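Local coordinates for mitochondrial antiviral signaling protein (MAVS) (Equus caballus, PDB 4O9L), which relays antiviral innate immune signals, its caspase recruitment domain being the part that probably assembles into prion-like filaments, at residues H26-L31 / A47-W52; K10-I15 / S64-N69. The protein carries 1 engineered substitution. All blocks are in the same frame, centred on the assembly; numbering follows the deposited sequence.

Interaction 1 (H26-L31 / A47-W52); sequences HVLRIL and ATYERW. Engineered in segment 26-31: Arg29 (natural residue Glu).
His26, at the N-cap position of helix 27-30, meets Tyr49 of helix 39-66 at the phenolic oxygen. Its CG is anti to the backbone N (chi1 -179°), and the imidazole edge reaches Tyr49: NE2 donates to Tyr49 OH over 3.2 Å, with OH close to the imidazole plane but the N-H bent from it (139°). The two ring planes are inclined at 61°, neither stacked nor edge-to-face. Val27, whose backbone N bonds to Asn54 OD1, further along helix 39-66, lies alongside the tyrosine, its CB 3.7 Å from Tyr49 CD1. Leu28 sits over one face of the phenol: its CG is 3.6 Å from the Tyr49 ring centroid, a CH-pi contact, and CD1 and CD2 spread over the CD2 side of the ring, with Leu28 CD1 3.6 Å from Tyr49 CE2. Engineered Arg29 turns elsewhere, to a salt bridge with Glu83. Tyr49 thus joins helix 27-30 to helix 39-66 within this caspase recruitment domain by two kinds of chemistry: dispersion and CH-pi packing grip the ring, while one bent hydrogen bond to the exposed His26 holds its hydroxyl and should add only modest strength.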
loop_
_atom_site.group_PDB
_atom_site.type_symbol
_atom_site.label_atom_id
_atom_site.label_comp_id
_atom_site.label_asym_id
_atom_site.label_seq_id
_atom_site.Cartn_x
_atom_site.Cartn_y
_atom_site.Cartn_z
ATOM N N HIS A 26 9.339 -3.144 -2.325
ATOM C CA HIS A 26 9.538 -4.584 -2.292
ATOM C C HIS A 26 8.456 -5.153 -1.385
ATOM O O HIS A 26 8.454 -4.884 -0.183
ATOM C CB HIS A 26 10.917 -4.939 -1.741
ATOM C CG HIS A 26 11.195 -6.411 -1.715
ATOM N ND1 HIS A 26 12.139 -6.978 -0.882
ATOM C CD2 HIS A 26 10.658 -7.435 -2.423
ATOM C CE1 HIS A 26 12.168 -8.285 -1.077
ATOM N NE2 HIS A 26 11.276 -8.588 -2.006
ATOM N N VAL A 27 7.541 -5.926 -1.956
ATOM C CA VAL A 27 6.367 -6.385 -1.208
ATOM C C VAL A 27 6.721 -7.087 0.101
ATOM O O VAL A 27 6.156 -6.783 1.161
ATOM C CB VAL A 27 5.461 -7.296 -2.074
ATOM C CG1 VAL A 27 4.408 -8.018 -1.206
ATOM C CG2 VAL A 27 4.787 -6.477 -3.156
ATOM N N LEU A 28 7.674 -8.007 0.043
ATOM C CA LEU A 28 7.994 -8.808 1.218
ATOM C C LEU A 28 8.522 -7.944 2.353
ATOM O O LEU A 28 8.215 -8.181 3.517
ATOM C CB LEU A 28 8.989 -9.914 0.867
ATOM C CG LEU A 28 8.434 -11.119 0.105
ATOM C CD1 LEU A 28 9.453 -12.271 0.183
ATOM C CD2 LEU A 28 7.072 -11.555 0.651
ATOM N N ARG A 29 9.304 -6.928 2.005
ATOM C CA ARG A 29 9.852 -6.023 3.001
ATOM C C ARG A 29 8.797 -5.116 3.624
ATOM O O ARG A 29 8.858 -4.833 4.815
ATOM C CB ARG A 29 10.966 -5.165 2.394
ATOM C CG ARG A 29 11.569 -4.195 3.379
ATOM C CD ARG A 29 12.717 -3.401 2.777
ATOM N NE ARG A 29 13.327 -2.553 3.794
ATOM C CZ ARG A 29 14.192 -1.582 3.534
ATOM N NH1 ARG A 29 14.692 -0.860 4.533
ATOM N NH2 ARG A 29 14.545 -1.338 2.277
ATOM N N ILE A 30 7.827 -4.668 2.836
ATOM C CA ILE A 30 6.856 -3.702 3.349
ATOM C C ILE A 30 5.736 -4.337 4.184
ATOM O O ILE A 30 5.252 -3.706 5.129
ATOM C CB ILE A 30 6.269 -2.785 2.242
ATOM C CG1 ILE A 30 5.665 -1.512 2.876
ATOM C CG2 ILE A 30 5.233 -3.546 1.401
ATOM C CD1 ILE A 30 5.300 -0.390 1.877
ATOM N N LEU A 31 5.355 -5.577 3.851
ATOM C CA LEU A 31 4.225 -6.267 4.501
ATOM C C LEU A 31 4.172 -6.199 6.047
ATOM O O LEU A 31 3.130 -5.844 6.602
ATOM C CB LEU A 31 4.114 -7.730 4.035
ATOM C CG LEU A 31 3.539 -8.022 2.650
ATOM C CD1 LEU A 31 3.594 -9.523 2.346
ATOM C CD2 LEU A 31 2.101 -7.523 2.542
ATOM N N ALA A 47 2.111 -15.576 0.300
ATOM C CA ALA A 47 1.925 -16.706 -0.606
ATOM C C ALA A 47 1.660 -16.222 -2.039
ATOM O O ALA A 47 2.107 -16.841 -3.003
ATOM C CB ALA A 47 0.806 -17.606 -0.122
ATOM N N THR A 48 0.950 -15.105 -2.174
ATOM C CA THR A 48 0.739 -14.488 -3.489
ATOM C C THR A 48 2.073 -14.038 -4.100
ATOM O O THR A 48 2.344 -14.272 -5.289
ATOM C CB THR A 48 -0.196 -13.264 -3.394
ATOM O OG1 THR A 48 -1.438 -13.661 -2.800
ATOM C CG2 THR A 48 -0.465 -12.675 -4.766
ATOM N N TYR A 49 2.896 -13.384 -3.286
ATOM C CA TYR A 49 4.220 -12.959 -3.719
ATOM C C TYR A 49 5.013 -14.131 -4.281
ATOM O O TYR A 49 5.582 -14.039 -5.373
ATOM C CB TYR A 49 5.000 -12.302 -2.566
ATOM C CG TYR A 49 6.373 -11.821 -2.992
ATOM C CD1 TYR A 49 6.551 -10.543 -3.512
ATOM C CD2 TYR A 49 7.482 -12.656 -2.899
ATOM C CE1 TYR A 49 7.799 -10.109 -3.921
ATOM C CE2 TYR A 49 8.733 -12.231 -3.305
ATOM C CZ TYR A 49 8.888 -10.956 -3.812
ATOM O OH TYR A 49 10.137 -10.540 -4.214
ATOM N N GLU A 50 5.060 -15.228 -3.535
ATOM C CA GLU A 50 5.879 -16.367 -3.939
ATOM C C GLU A 50 5.503 -16.850 -5.339
ATOM O O GLU A 50 6.375 -17.146 -6.159
ATOM C CB GLU A 50 5.756 -17.517 -2.935
ATOM C CG GLU A 50 6.562 -18.753 -3.337
ATOM C CD GLU A 50 6.462 -19.875 -2.317
ATOM O OE1 GLU A 50 6.652 -19.605 -1.114
ATOM O OE2 GLU A 50 6.194 -21.028 -2.716
ATOM N N ARG A 51 4.199 -16.884 -5.611
ATOM C CA ARG A 51 3.681 -17.403 -6.870
ATOM C C ARG A 51 3.758 -16.401 -8.032
ATOM O O ARG A 51 4.190 -16.751 -9.140
ATOM C CB ARG A 51 2.232 -17.889 -6.679
ATOM C CG ARG A 51 1.619 -18.499 -7.933
ATOM C CD ARG A 51 0.353 -19.302 -7.623
ATOM N NE ARG A 51 -0.153 -19.944 -8.833
ATOM C CZ ARG A 51 -0.915 -21.029 -8.849
ATOM N NH1 ARG A 51 -1.275 -21.604 -7.708
ATOM N NH2 ARG A 51 -1.327 -21.528 -10.012
ATOM N N TRP A 52 3.336 -15.160 -7.777
ATOM C CA TRP A 52 3.173 -14.166 -8.850
ATOM C C TRP A 52 4.281 -13.117 -8.924
ATOM O O TRP A 52 4.419 -12.426 -9.936
ATOM C CB TRP A 52 1.799 -13.476 -8.771
ATOM C CG TRP A 52 0.662 -14.356 -9.242
ATOM C CD1 TRP A 52 0.266 -14.564 -10.531
ATOM C CD2 TRP A 52 -0.207 -15.147 -8.418
ATOM N NE1 TRP A 52 -0.806 -15.431 -10.564
ATOM C CE2 TRP A 52 -1.117 -15.803 -9.282
ATOM C CE3 TRP A 52 -0.310 -15.360 -7.041
ATOM C CZ2 TRP A 52 -2.114 -16.656 -8.807
ATOM C CZ3 TRP A 52 -1.301 -16.205 -6.569
ATOM C CH2 TRP A 52 -2.196 -16.842 -7.454
#

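Interaction 2 (K10-I15 / S64-N69); sequences KTFQYI and SLRRRN
Helix 6-17 and the C-terminal part of helix 39-66 come closest at Phe12 and Arg66, whose CA atoms are 7.3 Å apart. This is helix-to-helix packing within the helical bundle of a caspase recruitment domain, a member of the death-fold clan, and its main element is a cation-pi stack. Arg66 lays its guanidinium nearly flat on the Phe12 ring, the planes 15° apart and the centres 3.9 Å from each other. The cation is off-centre: CZ lies 31° off the ring normal, over the CD2 and CE2 side, with Arg66 CZ 3.4 Å from Phe12 CD2. The methylene before it takes the middle, Arg66 CD standing 3.7 Å above the Phe12 ring centroid in a CH-pi contact. One face of the ring thus carries both the aliphatic and the charged part of the arginine. Arg66 spans it because its chain is extended, CG anti to the backbone N (chi1 -177°) and the run from CG to NE almost straight. Phe12 is buried, its side chain also touching Trp71 of helix 71-81 and Thr63 of helix 39-66, so the stack joins the bundle's interior to a partly exposed charge. Arg66 NE is hydrogen-bonded elsewhere, and NH1 forms a long, weak ion pair with Asp9, so neighbouring groups probably share in fixing the guanidinium. Gln13 bends at chi2, which brings its amide NE2 near the guanidinium at an oblique approach, the amide plane steeply tilted against that of the guanidinium. No hydrogen bond results, because both facing groups are donors: Gln13 NE2 stands 3.5 Å from Arg66 NH1. The shortest approach across the stack runs from Arg66 NH2 to Phe12 CE2, 3.2 Å.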
loop_
_atom_site.group_PDB
_atom_site.type_symbol
_atom_site.label_atom_id
_atom_site.label_comp_id
_atom_site.label_asym_id
_atom_site.label_seq_id
_atom_site.Cartn_x
_atom_site.Cartn_y
_atom_site.Cartn_z
ATOM N N LYS A 10 -9.341 9.229 -3.325
ATOM C CA LYS A 10 -8.450 10.090 -4.100
ATOM C C LYS A 10 -7.027 9.554 -4.071
ATOM O O LYS A 10 -6.323 9.543 -5.093
ATOM C CB LYS A 10 -8.479 11.513 -3.533
ATOM C CG LYS A 10 -7.429 12.438 -4.121
ATOM C CD LYS A 10 -7.530 13.837 -3.523
ATOM C CE LYS A 10 -8.911 14.453 -3.765
ATOM N NZ LYS A 10 -9.190 15.533 -2.773
ATOM N N THR A 11 -6.613 9.092 -2.897
ATOM C CA THR A 11 -5.284 8.517 -2.727
ATOM C C THR A 11 -5.151 7.205 -3.507
ATOM O O THR A 11 -4.177 7.011 -4.234
ATOM C CB THR A 11 -4.950 8.289 -1.240
ATOM O OG1 THR A 11 -5.097 9.525 -0.530
ATOM C CG2 THR A 11 -3.497 7.776 -1.069
ATOM N N PHE A 12 -6.136 6.318 -3.370
ATOM C CA PHE A 12 -6.106 5.068 -4.115
ATOM C C PHE A 12 -6.032 5.325 -5.624
ATOM O O PHE A 12 -5.279 4.661 -6.346
ATOM C CB PHE A 12 -7.312 4.189 -3.777
ATOM C CG PHE A 12 -7.300 2.865 -4.494
ATOM C CD1 PHE A 12 -6.562 1.801 -3.994
ATOM C CD2 PHE A 12 -8.005 2.695 -5.676
ATOM C CE1 PHE A 12 -6.529 0.576 -4.664
ATOM C CE2 PHE A 12 -7.976 1.480 -6.357
ATOM C CZ PHE A 12 -7.251 0.421 -5.854
ATOM N N GLN A 13 -6.800 6.297 -6.098
ATOM C CA GLN A 13 -6.822 6.595 -7.524
ATOM C C GLN A 13 -5.490 7.170 -7.997
ATOM O O GLN A 13 -5.042 6.902 -9.116
ATOM C CB GLN A 13 -7.985 7.537 -7.864
ATOM C CG GLN A 13 -9.375 6.942 -7.582
ATOM C CD GLN A 13 -9.600 5.583 -8.246
ATOM O OE1 GLN A 13 -9.157 5.344 -9.375
ATOM N NE2 GLN A 13 -10.301 4.690 -7.547
ATOM N N TYR A 14 -4.852 7.950 -7.139
ATOM C CA TYR A 14 -3.543 8.498 -7.457
ATOM C C TYR A 14 -2.522 7.372 -7.623
ATOM O O TYR A 14 -1.770 7.351 -8.606
ATOM C CB TYR A 14 -3.089 9.480 -6.373
ATOM C CG TYR A 14 -1.653 9.932 -6.533
ATOM C CD1 TYR A 14 -1.309 10.923 -7.448
ATOM C CD2 TYR A 14 -0.642 9.367 -5.767
ATOM C CE1 TYR A 14 0.022 11.344 -7.588
ATOM C CE2 TYR A 14 0.688 9.772 -5.899
ATOM C CZ TYR A 14 1.014 10.756 -6.808
ATOM O OH TYR A 14 2.335 11.152 -6.927
ATOM N N ILE A 15 -2.490 6.449 -6.659
ATOM C CA ILE A 15 -1.552 5.330 -6.706
ATOM C C ILE A 15 -1.775 4.528 -7.995
ATOM O O ILE A 15 -0.821 4.199 -8.705
ATOM C CB ILE A 15 -1.666 4.433 -5.444
ATOM C CG1 ILE A 15 -1.208 5.209 -4.202
ATOM C CG2 ILE A 15 -0.824 3.178 -5.592
ATOM C CD1 ILE A 15 -1.551 4.530 -2.849
ATOM N N SER A 64 -5.864 -4.826 -1.592
ATOM C CA SER A 64 -6.013 -5.408 -0.258
ATOM C C SER A 64 -5.996 -4.329 0.824
ATOM O O SER A 64 -6.789 -4.370 1.768
ATOM C CB SER A 64 -4.922 -6.449 0.020
ATOM O OG SER A 64 -5.103 -7.582 -0.811
ATOM N N LEU A 65 -5.083 -3.371 0.688
ATOM C CA LEU A 65 -4.982 -2.272 1.648
ATOM C C LEU A 65 -6.289 -1.484 1.697
ATOM O O LEU A 65 -6.807 -1.169 2.764
ATOM C CB LEU A 65 -3.806 -1.353 1.285
ATOM C CG LEU A 65 -2.398 -1.847 1.658
ATOM C CD1 LEU A 65 -1.335 -0.963 1.012
ATOM C CD2 LEU A 65 -2.211 -1.868 3.178
ATOM N N ARG A 66 -6.843 -1.222 0.521
ATOM C CA ARG A 66 -8.031 -0.388 0.370
ATOM C C ARG A 66 -9.261 -0.913 1.142
ATOM O O ARG A 66 -10.148 -0.136 1.518
ATOM C CB ARG A 66 -8.338 -0.238 -1.130
ATOM C CG ARG A 66 -9.511 0.653 -1.459
ATOM C CD ARG A 66 -9.939 0.469 -2.900
ATOM N NE ARG A 66 -10.654 1.643 -3.385
ATOM C CZ ARG A 66 -11.133 1.770 -4.615
ATOM N NH1 ARG A 66 -11.770 2.881 -4.968
ATOM N NH2 ARG A 66 -10.975 0.784 -5.490
ATOM N N ARG A 67 -9.299 -2.221 1.394
ATOM C CA ARG A 67 -10.370 -2.837 2.179
ATOM C C ARG A 67 -10.203 -2.647 3.696
ATOM O O ARG A 67 -11.099 -2.985 4.471
ATOM C CB ARG A 67 -10.440 -4.345 1.892
ATOM C CG ARG A 67 -10.874 -4.726 0.480
ATOM C CD ARG A 67 -11.081 -6.254 0.327
ATOM N NE ARG A 67 -9.895 -6.920 -0.211
ATOM C CZ ARG A 67 -9.621 -7.017 -1.509
ATOM N NH1 ARG A 67 -8.515 -7.640 -1.918
ATOM N NH2 ARG A 67 -10.461 -6.495 -2.396
ATOM N N ARG A 68 -9.061 -2.125 4.130
ATOM C CA ARG A 68 -8.779 -2.064 5.568
ATOM C C ARG A 68 -8.789 -0.649 6.145
ATOM O O ARG A 68 -8.412 0.322 5.473
ATOM C CB ARG A 68 -7.431 -2.738 5.885
ATOM C CG ARG A 68 -7.344 -4.216 5.468
ATOM C CD ARG A 68 -8.282 -5.094 6.286
ATOM N NE ARG A 68 -8.185 -6.503 5.893
ATOM C CZ ARG A 68 -9.180 -7.211 5.363
ATOM N NH1 ARG A 68 -8.991 -8.488 5.029
ATOM N NH2 ARG A 68 -10.372 -6.649 5.178
ATOM N N ASN A 69 -9.201 -0.551 7.404
ATOM C CA ASN A 69 -9.159 0.700 8.158
ATOM C C ASN A 69 -7.807 1.410 8.099
ATOM O O ASN A 69 -6.761 0.793 8.347
ATOM C CB ASN A 69 -9.508 0.419 9.633
ATOM C CG ASN A 69 -9.165 1.594 10.557
ATOM O OD1 ASN A 69 -8.021 1.744 11.024
ATOM N ND2 ASN A 69 -10.165 2.427 10.838
#

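How the interactions relate
Helix 39-66 takes part in both contacts: Tyr49 serves interaction 1, while Arg66, close to the helix's C-terminal end, serves interaction 2. The contact centres are 18 Å apart, on opposite sides of the chain's centre, and their nearest atoms remain about 7 Å apart without touching. In sequence, both segments of interaction 1 fall between those of interaction 2, and helices 6-17 and 27-30, which supply the other partners, are consecutive. The long helix therefore meets two successive helices of the caspase recruitment domain at separate points. Helix 71-81 lies by both, Leu75 touching Ile30 from 26-31 and Ile15 from 10-15.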